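Long-range contacts in envelope glycoprotein (Bourbon virus, PDB 5ZKX), which probably mediates fusion of the viral and host membranes, as a trimeric class III fusion protein related to baculovirus gp64 and captured here in its postfusion form: residues D39-A50 with E187-V196; I275-S283 with K413-E421. All blocks are in the same frame, centred on the assembly; numbering follows the deposited sequence.

Interaction 1: D39-A50 with E187-V196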
loop_
_atom_site.group_PDB
_atom_site.type_symbol
_atom_site.label_atom_id
_atom_site.label_comp_id
_atom_site.label_asym_id
_atom_site.label_seq_id
_atom_site.Cartn_x
_atom_site.Cartn_y
_atom_site.Cartn_z
ATOM N N ASP A 39 8.036 20.774 11.533
ATOM C CA ASP A 39 8.697 21.980 11.043
ATOM C C ASP A 39 8.392 22.100 9.559
ATOM O O ASP A 39 8.696 21.181 8.793
ATOM C CB ASP A 39 10.207 21.922 11.285
ATOM C CG ASP A 39 10.904 23.218 10.927
ATOM O OD1 ASP A 39 10.824 24.178 11.724
ATOM O OD2 ASP A 39 11.525 23.280 9.844
ATOM N N ARG A 40 7.799 23.220 9.155
ATOM C CA ARG A 40 7.264 23.382 7.809
ATOM C C ARG A 40 8.189 24.223 6.940
ATOM O O ARG A 40 8.732 25.236 7.388
ATOM C CB ARG A 40 5.881 24.035 7.853
ATOM C CG ARG A 40 4.798 23.160 8.446
ATOM C CD ARG A 40 3.454 23.430 7.791
ATOM N NE ARG A 40 2.484 22.379 8.088
ATOM C CZ ARG A 40 1.459 22.522 8.923
ATOM N NH1 ARG A 40 1.267 23.676 9.550
ATOM N NH2 ARG A 40 0.629 21.511 9.134
ATOM N N GLY A 41 8.345 23.805 5.687
ATOM C CA GLY A 41 9.096 24.552 4.697
ATOM C C GLY A 41 10.364 23.826 4.275
ATOM O O GLY A 41 10.667 22.718 4.719
ATOM N N LYS A 42 11.103 24.486 3.384
ATOM C CA LYS A 42 12.403 23.996 2.930
ATOM C C LYS A 42 13.415 24.256 4.038
ATOM O O LYS A 42 13.887 25.381 4.216
ATOM C CB LYS A 42 12.816 24.674 1.629
ATOM C CG LYS A 42 12.207 24.058 0.380
ATOM C CD LYS A 42 12.688 24.780 -0.865
ATOM C CE LYS A 42 12.095 24.175 -2.124
ATOM N NZ LYS A 42 11.497 22.843 -1.859
ATOM N N ASN A 43 13.751 23.209 4.787
ATOM C CA ASN A 43 14.595 23.324 5.969
ATOM C C ASN A 43 15.826 22.433 5.893
ATOM O O ASN A 43 16.576 22.348 6.870
ATOM C CB ASN A 43 13.784 22.980 7.220
ATOM C CG ASN A 43 12.971 21.707 7.052
ATOM O OD1 ASN A 43 13.309 20.842 6.243
ATOM N ND2 ASN A 43 11.892 21.590 7.813
ATOM N N PHE A 44 16.050 21.769 4.764
ATOM C CA PHE A 44 17.111 20.784 4.618
ATOM C C PHE A 44 17.888 21.075 3.344
ATOM O O PHE A 44 17.294 21.201 2.268
ATOM C CB PHE A 44 16.531 19.368 4.573
ATOM C CG PHE A 44 17.523 18.290 4.885
ATOM C CD1 PHE A 44 18.397 18.420 5.946
ATOM C CD2 PHE A 44 17.564 17.132 4.131
ATOM C CE1 PHE A 44 19.301 17.424 6.240
ATOM C CE2 PHE A 44 18.467 16.132 4.423
ATOM C CZ PHE A 44 19.337 16.279 5.478
ATOM N N ILE A 45 19.208 21.181 3.468
ATOM C CA ILE A 45 20.091 21.414 2.332
ATOM C C ILE A 45 21.067 20.253 2.240
ATOM O O ILE A 45 21.678 19.864 3.243
ATOM C CB ILE A 45 20.842 22.752 2.452
ATOM C CG1 ILE A 45 19.871 23.881 2.806
ATOM C CG2 ILE A 45 21.558 23.071 1.149
ATOM C CD1 ILE A 45 20.504 25.256 2.777
ATOM N N ILE A 46 21.200 19.692 1.043
ATOM C CA ILE A 46 22.133 18.606 0.773
ATOM C C ILE A 46 23.065 19.056 -0.339
ATOM O O ILE A 46 22.606 19.521 -1.389
ATOM C CB ILE A 46 21.409 17.304 0.379
ATOM C CG1 ILE A 46 20.357 16.938 1.422
ATOM C CG2 ILE A 46 22.409 16.169 0.223
ATOM C CD1 ILE A 46 19.681 15.617 1.149
ATOM N N GLY A 47 24.359 18.930 -0.104
ATOM C CA GLY A 47 25.352 19.276 -1.104
ATOM C C GLY A 47 26.441 18.233 -1.169
ATOM O O GLY A 47 26.923 17.754 -0.143
ATOM N N TYR A 48 26.819 17.871 -2.388
ATOM C CA TYR A 48 27.921 16.948 -2.597
ATOM C C TYR A 48 28.971 17.593 -3.489
ATOM O O TYR A 48 28.684 18.510 -4.261
ATOM C CB TYR A 48 27.444 15.620 -3.202
ATOM C CG TYR A 48 26.944 15.690 -4.625
ATOM C CD1 TYR A 48 27.804 15.493 -5.696
ATOM C CD2 TYR A 48 25.604 15.921 -4.898
ATOM C CE1 TYR A 48 27.349 15.544 -6.995
ATOM C CE2 TYR A 48 25.138 15.970 -6.197
ATOM C CZ TYR A 48 26.015 15.781 -7.241
ATOM O OH TYR A 48 25.559 15.828 -8.537
ATOM N N ARG A 49 30.200 17.105 -3.356
ATOM C CA ARG A 49 31.306 17.567 -4.178
ATOM C C ARG A 49 32.413 16.530 -4.132
ATOM O O ARG A 49 32.704 15.970 -3.072
ATOM C CB ARG A 49 31.838 18.926 -3.709
ATOM C CG ARG A 49 33.086 19.379 -4.449
ATOM C CD ARG A 49 33.487 20.786 -4.057
ATOM N NE ARG A 49 33.762 20.907 -2.630
ATOM C CZ ARG A 49 33.814 22.067 -1.985
ATOM N NH1 ARG A 49 33.608 23.197 -2.647
ATOM N NH2 ARG A 49 34.068 22.098 -0.684
ATOM N N ALA A 50 33.020 16.275 -5.288
ATOM C CA ALA A 50 34.170 15.390 -5.383
ATOM C C ALA A 50 34.969 15.780 -6.618
ATOM O O ALA A 50 34.517 16.564 -7.456
ATOM C CB ALA A 50 33.749 13.919 -5.444
ATOM N N GLU A 187 30.992 12.110 0.191
ATOM C CA GLU A 187 30.851 13.244 -0.715
ATOM C C GLU A 187 29.849 14.271 -0.213
ATOM O O GLU A 187 29.939 15.443 -0.591
ATOM C CB GLU A 187 30.401 12.765 -2.097
ATOM C CG GLU A 187 31.516 12.497 -3.084
ATOM C CD GLU A 187 31.002 11.959 -4.411
ATOM O OE1 GLU A 187 31.379 10.829 -4.787
ATOM O OE2 GLU A 187 30.218 12.665 -5.078
ATOM N N PHE A 188 28.901 13.858 0.618
ATOM C CA PHE A 188 27.718 14.654 0.897
ATOM C C PHE A 188 27.837 15.380 2.227
ATOM O O PHE A 188 28.475 14.903 3.168
ATOM C CB PHE A 188 26.468 13.772 0.902
ATOM C CG PHE A 188 26.178 13.120 -0.421
ATOM C CD1 PHE A 188 25.248 13.667 -1.289
ATOM C CD2 PHE A 188 26.829 11.957 -0.795
ATOM C CE1 PHE A 188 24.980 13.069 -2.503
ATOM C CE2 PHE A 188 26.563 11.356 -2.006
ATOM C CZ PHE A 188 25.640 11.913 -2.861
ATOM N N SER A 189 27.210 16.550 2.289
ATOM C CA SER A 189 27.045 17.308 3.517
ATOM C C SER A 189 25.573 17.652 3.672
ATOM O O SER A 189 24.905 18.025 2.702
ATOM C CB SER A 189 27.897 18.587 3.516
ATOM O OG SER A 189 29.266 18.289 3.733
ATOM N N TYR A 190 25.068 17.517 4.895
ATOM C CA TYR A 190 23.658 17.720 5.192
ATOM C C TYR A 190 23.512 18.789 6.261
ATOM O O TYR A 190 24.184 18.733 7.296
ATOM C CB TYR A 190 23.002 16.425 5.658
ATOM C CG TYR A 190 23.268 15.232 4.772
ATOM C CD1 TYR A 190 22.359 14.853 3.799
ATOM C CD2 TYR A 190 24.423 14.476 4.919
ATOM C CE1 TYR A 190 22.592 13.762 2.995
ATOM C CE2 TYR A 190 24.665 13.385 4.121
ATOM C CZ TYR A 190 23.746 13.032 3.158
ATOM O OH TYR A 190 23.981 11.940 2.356
ATOM N N LEU A 191 22.632 19.754 6.009
ATOM C CA LEU A 191 22.320 20.808 6.964
ATOM C C LEU A 191 20.811 20.914 7.121
ATOM O O LEU A 191 20.088 21.086 6.133
ATOM C CB LEU A 191 22.898 22.150 6.515
ATOM C CG LEU A 191 22.596 23.328 7.437
ATOM C CD1 LEU A 191 23.390 23.214 8.730
ATOM C CD2 LEU A 191 22.884 24.641 6.729
ATOM N N TYR A 192 20.341 20.814 8.361
ATOM C CA TYR A 192 18.924 20.905 8.688
ATOM C C TYR A 192 18.722 22.090 9.621
ATOM O O TYR A 192 19.267 22.109 10.731
ATOM C CB TYR A 192 18.435 19.607 9.330
ATOM C CG TYR A 192 17.030 19.661 9.878
ATOM C CD1 TYR A 192 16.801 19.636 11.244
ATOM C CD2 TYR A 192 15.934 19.721 9.032
ATOM C CE1 TYR A 192 15.525 19.678 11.754
ATOM C CE2 TYR A 192 14.650 19.761 9.533
ATOM C CZ TYR A 192 14.452 19.740 10.897
ATOM O OH TYR A 192 13.179 19.780 11.415
ATOM N N SER A 193 17.946 23.074 9.172
ATOM C CA SER A 193 17.775 24.335 9.891
ATOM C C SER A 193 16.294 24.584 10.144
ATOM O O SER A 193 15.597 25.166 9.304
ATOM C CB SER A 193 18.395 25.496 9.112
ATOM O OG SER A 193 19.745 25.223 8.772
ATOM N N PRO A 194 15.782 24.163 11.296
ATOM C CA PRO A 194 14.382 24.426 11.635
ATOM C C PRO A 194 14.197 25.792 12.283
ATOM O O PRO A 194 15.126 26.387 12.837
ATOM C CB PRO A 194 14.059 23.305 12.628
ATOM C CG PRO A 194 15.356 23.082 13.336
ATOM C CD PRO A 194 16.452 23.342 12.320
ATOM N N LYS A 195 12.957 26.284 12.204
ATOM C CA LYS A 195 12.636 27.580 12.796
ATOM C C LYS A 195 12.822 27.548 14.307
ATOM O O LYS A 195 13.494 28.411 14.882
ATOM C CB LYS A 195 11.207 27.988 12.436
ATOM C CG LYS A 195 10.789 27.608 11.025
ATOM C CD LYS A 195 10.606 28.836 10.149
ATOM C CE LYS A 195 10.247 28.444 8.722
ATOM N NZ LYS A 195 9.173 27.407 8.680
ATOM N N VAL A 196 12.235 26.555 14.967
ATOM C CA VAL A 196 12.387 26.386 16.405
ATOM C C VAL A 196 12.984 25.012 16.672
ATOM O O VAL A 196 12.818 24.072 15.886
ATOM C CB VAL A 196 11.045 26.567 17.145
ATOM C CG1 VAL A 196 10.199 25.308 17.045
ATOM C CG2 VAL A 196 11.290 26.953 18.595
#

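Interaction 2: I275-S283 with K413-E421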
loop_
_atom_site.group_PDB
_atom_site.type_symbol
_atom_site.label_atom_id
_atom_site.label_comp_id
_atom_site.label_asym_id
_atom_site.label_seq_id
_atom_site.Cartn_x
_atom_site.Cartn_y
_atom_site.Cartn_z
ATOM N N ILE A 275 10.611 0.970 12.758
ATOM C CA ILE A 275 11.205 1.844 11.751
ATOM C C ILE A 275 11.073 1.241 10.359
ATOM O O ILE A 275 10.891 1.968 9.375
ATOM C CB ILE A 275 12.676 2.138 12.118
ATOM C CG1 ILE A 275 13.401 2.850 10.974
ATOM C CG2 ILE A 275 13.403 0.856 12.491
ATOM C CD1 ILE A 275 12.864 4.228 10.676
ATOM N N SER A 276 11.124 -0.088 10.252
ATOM C CA SER A 276 11.090 -0.727 8.940
ATOM C C SER A 276 9.769 -0.487 8.220
ATOM O O SER A 276 9.720 -0.537 6.986
ATOM C CB SER A 276 11.347 -2.226 9.081
ATOM O OG SER A 276 10.448 -2.809 10.009
ATOM N N GLU A 277 8.692 -0.234 8.964
ATOM C CA GLU A 277 7.396 -0.008 8.337
ATOM C C GLU A 277 7.370 1.279 7.524
ATOM O O GLU A 277 6.570 1.393 6.588
ATOM C CB GLU A 277 6.301 0.002 9.405
ATOM C CG GLU A 277 5.886 -1.396 9.846
ATOM C CD GLU A 277 4.824 -1.395 10.929
ATOM O OE1 GLU A 277 4.827 -2.327 11.760
ATOM O OE2 GLU A 277 3.990 -0.468 10.950
ATOM N N LYS A 278 8.232 2.241 7.851
ATOM C CA LYS A 278 8.327 3.481 7.096
ATOM C C LYS A 278 9.373 3.428 5.989
ATOM O O LYS A 278 9.396 4.327 5.140
ATOM C CB LYS A 278 8.638 4.646 8.038
ATOM C CG LYS A 278 7.571 4.891 9.094
ATOM C CD LYS A 278 6.350 5.578 8.502
ATOM C CE LYS A 278 6.588 7.069 8.308
ATOM N NZ LYS A 278 5.539 7.685 7.439
ATOM N N LEU A 279 10.235 2.407 5.980
ATOM C CA LEU A 279 11.222 2.227 4.920
ATOM C C LEU A 279 10.702 1.316 3.815
ATOM O O LEU A 279 10.828 1.634 2.628
ATOM C CB LEU A 279 12.519 1.640 5.486
ATOM C CG LEU A 279 13.250 2.308 6.647
ATOM C CD1 LEU A 279 14.450 1.457 7.032
ATOM C CD2 LEU A 279 13.684 3.719 6.297
ATOM N N HIS A 280 10.122 0.183 4.195
ATOM C CA HIS A 280 9.719 -0.841 3.246
ATOM C C HIS A 280 8.307 -0.582 2.743
ATOM O O HIS A 280 7.415 -0.207 3.509
ATOM C CB HIS A 280 9.803 -2.224 3.890
ATOM C CG HIS A 280 11.187 -2.608 4.308
ATOM N ND1 HIS A 280 11.442 -3.672 5.147
ATOM C CD2 HIS A 280 12.392 -2.072 4.004
ATOM C CE1 HIS A 280 12.745 -3.774 5.341
ATOM N NE2 HIS A 280 13.344 -2.814 4.658
ATOM N N ALA A 281 8.112 -0.790 1.448
ATOM C CA ALA A 281 6.829 -0.522 0.828
ATOM C C ALA A 281 5.863 -1.677 1.065
ATOM O O ALA A 281 6.256 -2.794 1.414
ATOM C CB ALA A 281 7.002 -0.277 -0.670
ATOM N N ALA A 282 4.579 -1.388 0.882
ATOM C CA ALA A 282 3.542 -2.402 0.980
ATOM C C ALA A 282 3.249 -2.965 -0.402
ATOM O O ALA A 282 3.162 -2.222 -1.381
ATOM C CB ALA A 282 2.273 -1.819 1.597
ATOM N N SER A 283 3.101 -4.282 -0.477
ATOM C CA SER A 283 2.906 -4.926 -1.763
ATOM C C SER A 283 1.454 -4.805 -2.218
ATOM O O SER A 283 0.534 -4.615 -1.419
ATOM C CB SER A 283 3.307 -6.399 -1.692
ATOM O OG SER A 283 2.318 -7.164 -1.029
ATOM N N LYS A 413 -3.727 8.770 6.940
ATOM C CA LYS A 413 -2.606 9.497 6.357
ATOM C C LYS A 413 -1.696 8.554 5.577
ATOM O O LYS A 413 -1.295 7.502 6.085
ATOM C CB LYS A 413 -1.817 10.203 7.457
ATOM C CG LYS A 413 -0.630 11.001 6.958
ATOM C CD LYS A 413 0.346 11.260 8.084
ATOM C CE LYS A 413 -0.349 11.908 9.263
ATOM N NZ LYS A 413 0.590 12.149 10.389
ATOM N N VAL A 414 -1.361 8.938 4.345
ATOM C CA VAL A 414 -0.487 8.162 3.469
ATOM C C VAL A 414 0.695 9.040 3.088
ATOM O O VAL A 414 0.514 10.085 2.453
ATOM C CB VAL A 414 -1.223 7.666 2.212
ATOM C CG1 VAL A 414 -0.267 6.929 1.297
ATOM C CG2 VAL A 414 -2.390 6.767 2.588
ATOM N N GLU A 415 1.905 8.608 3.449
ATOM C CA GLU A 415 3.099 9.417 3.241
ATOM C C GLU A 415 4.178 8.761 2.390
ATOM O O GLU A 415 5.045 9.477 1.881
ATOM C CB GLU A 415 3.723 9.812 4.591
ATOM C CG GLU A 415 3.040 10.981 5.277
ATOM C CD GLU A 415 3.862 11.556 6.418
ATOM O OE1 GLU A 415 4.786 10.866 6.903
ATOM O OE2 GLU A 415 3.590 12.704 6.828
ATOM N N GLY A 416 4.164 7.445 2.226
ATOM C CA GLY A 416 5.170 6.788 1.412
ATOM C C GLY A 416 6.366 6.315 2.215
ATOM O O GLY A 416 6.349 6.249 3.448
ATOM N N VAL A 417 7.437 5.989 1.488
ATOM C CA VAL A 417 8.639 5.420 2.087
ATOM C C VAL A 417 9.739 6.475 2.161
ATOM O O VAL A 417 9.685 7.524 1.515
ATOM C CB VAL A 417 9.123 4.168 1.318
ATOM C CG1 VAL A 417 8.028 3.115 1.286
ATOM C CG2 VAL A 417 9.564 4.539 -0.088
ATOM N N VAL A 418 10.767 6.180 2.965
ATOM C CA VAL A 418 11.837 7.145 3.216
ATOM C C VAL A 418 12.686 7.362 1.966
ATOM O O VAL A 418 13.057 8.498 1.643
ATOM C CB VAL A 418 12.698 6.688 4.410
ATOM C CG1 VAL A 418 14.063 7.360 4.380
ATOM C CG2 VAL A 418 11.992 6.987 5.725
ATOM N N SER A 419 13.013 6.283 1.249
ATOM C CA SER A 419 13.858 6.414 0.065
ATOM C C SER A 419 13.225 7.319 -0.986
ATOM O O SER A 419 13.937 7.926 -1.793
ATOM C CB SER A 419 14.155 5.034 -0.524
ATOM O OG SER A 419 12.980 4.248 -0.624
ATOM N N ASP A 420 11.899 7.437 -0.986
ATOM C CA ASP A 420 11.213 8.292 -1.945
ATOM C C ASP A 420 11.263 9.766 -1.574
ATOM O O ASP A 420 10.799 10.595 -2.360
ATOM C CB ASP A 420 9.752 7.862 -2.088
ATOM C CG ASP A 420 9.584 6.659 -2.986
ATOM O OD1 ASP A 420 10.478 6.394 -3.816
ATOM O OD2 ASP A 420 8.547 5.978 -2.863
ATOM N N GLU A 421 11.795 10.111 -0.406
ATOM C CA GLU A 421 11.867 11.510 -0.008
ATOM C C GLU A 421 12.807 12.278 -0.927
ATOM O O GLU A 421 13.757 11.725 -1.482
ATOM C CB GLU A 421 12.322 11.629 1.442
ATOM C CG GLU A 421 11.309 11.085 2.432
ATOM C CD GLU A 421 11.817 11.089 3.857
ATOM O OE1 GLU A 421 12.813 11.788 4.136
ATOM O OE2 GLU A 421 11.220 10.391 4.700
HETATM O O HOH W 1 4.869 6.034 5.682
HETATM O O HOH W 2 13.041 3.515 2.042
#

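Interaction 1: D39-A50 with E187-V196
F44 drops its ring into the hollow between Y190 and Y192. Its CG lies anti to the backbone N (chi1 -160°), which brings the ring back across the neighbouring strand: CZ comes to 3.7 Å from Y190 CB, while CD1 lies 3.6 Å from Y192 CB. The next gap along this face, between the rings of Y190 and F188, takes I46, whose CG2 rests 3.7 Å from Y190 CE1 and meets F188 at its ring edge. Y48 closes the row. Its CB rides over one face of F188 as a CH-pi contact, 3.8 Å from the ring centroid, and a chi1 of 69° turns the phenol away from the partner strand; S430 of helix 422-437 touches both residues.

Behind these interlocking side chains are strands 44-50 and 188-192, an antiparallel pair in a sheet that probably belongs to the fusion domain, as in other class III proteins. I45 with L191 and G47 with S189 form the hydrogen-bonded pairs. Strand 134-148 flanks the other edge of 44-50, where N43 and F44 both face T148 in a classic beta bulge. On the face carrying I45 and S189, helix 79-88 packs, its L82 touching both.

Past the bulge, the N43 amide lies alongside the Y192 ring, CG 3.6 Å from CE2, with the planes 66° apart. N43 ND2 hydrogen-bonds to the anti lone pair of D39 OD2 at 2.7 Å, and so helps fix the carboxylate's rotation. The other oxygen, OD1, accepts a hydrogen bond from K195 N at 3.0 Å from the syn side, somewhat out of the carboxylate plane, with P194 CB packed against the same oxygen. K195 then folds back toward the 39-43 loop, bent at chi2 and chi4, and its NZ hydrogen-bonds to R40 O at 2.6 Å.

Interaction 2: I275-S283 with K413-E421
V417 and V418 settle against the end of the short, weakly bonded helix at about 276-279 and its exit. The carbonyl of K278 meets both valines: V418 N gives it a weak hydrogen bond of 3.2 Å, well short of straight at 130°, and V417 CA adds a CA-H...O contact. One residue on, L279 O presses to within 3.3 Å of V417 CB. The leucine begins by leading away from the loop, but its CD2 branch swings back and runs beside V418, 3.7 Å from CB. V417 CG1 reaches past the same carbonyl to A281 CB, a looser touch of 4.0 Å.

Two successive bends, chi2 -76° and chi3 -78°, curl the K278 chain back and carry NZ across to E415 OE1 in a weak salt bridge of 3.3 Å. One water joins K278 NZ to G416 O, accepting from NZ at 2.5 Å and donating to the carbonyl; a second links L279 O to S419 N, and the two bracket the direct V418 N to K278 O bond.

Both partners lead into helices. S283 is the N-cap of helix 284-329, the long rod that forms the central coiled coil in class III postfusion trimers, and its OG takes D286 N. E421 is the N-cap of helix 422-437 and completes a type I beta turn that begins at V418, closed by E421 N to V418 O at 2.9 Å. The end of helix 276-279 is steadied by S276 O, which accepts from both L279 N and H280 N.

Farther out, D286 of a second subunit uses OD2 to accept the backbone N atoms of E415 and G416, fixing the loop just ahead of the valines. A281 packs on A281 of the third subunit, consistent with a position near the threefold axis.

Starting at the N terminus, the chain enters 39-50, runs through most of the branched sheet and helix 79-88, and returns at 187-196, where interaction 1 closes a loop of 136 residues. It then adds strands of the mixed sheet before reaching 275-283. Interaction 2 closes a second loop of 129 residues that contains the long helix 284-329. The two loops follow in series, neither nesting nor crossing. Interaction 1 binds strands within one subunit's sheet; interaction 2 joins the approach to the long helix to the returning C-terminal segment at the trimer interface. Their nearest atoms are about 7 Å apart, and L150 touches a segment of each, N43 in one and E421 in the other.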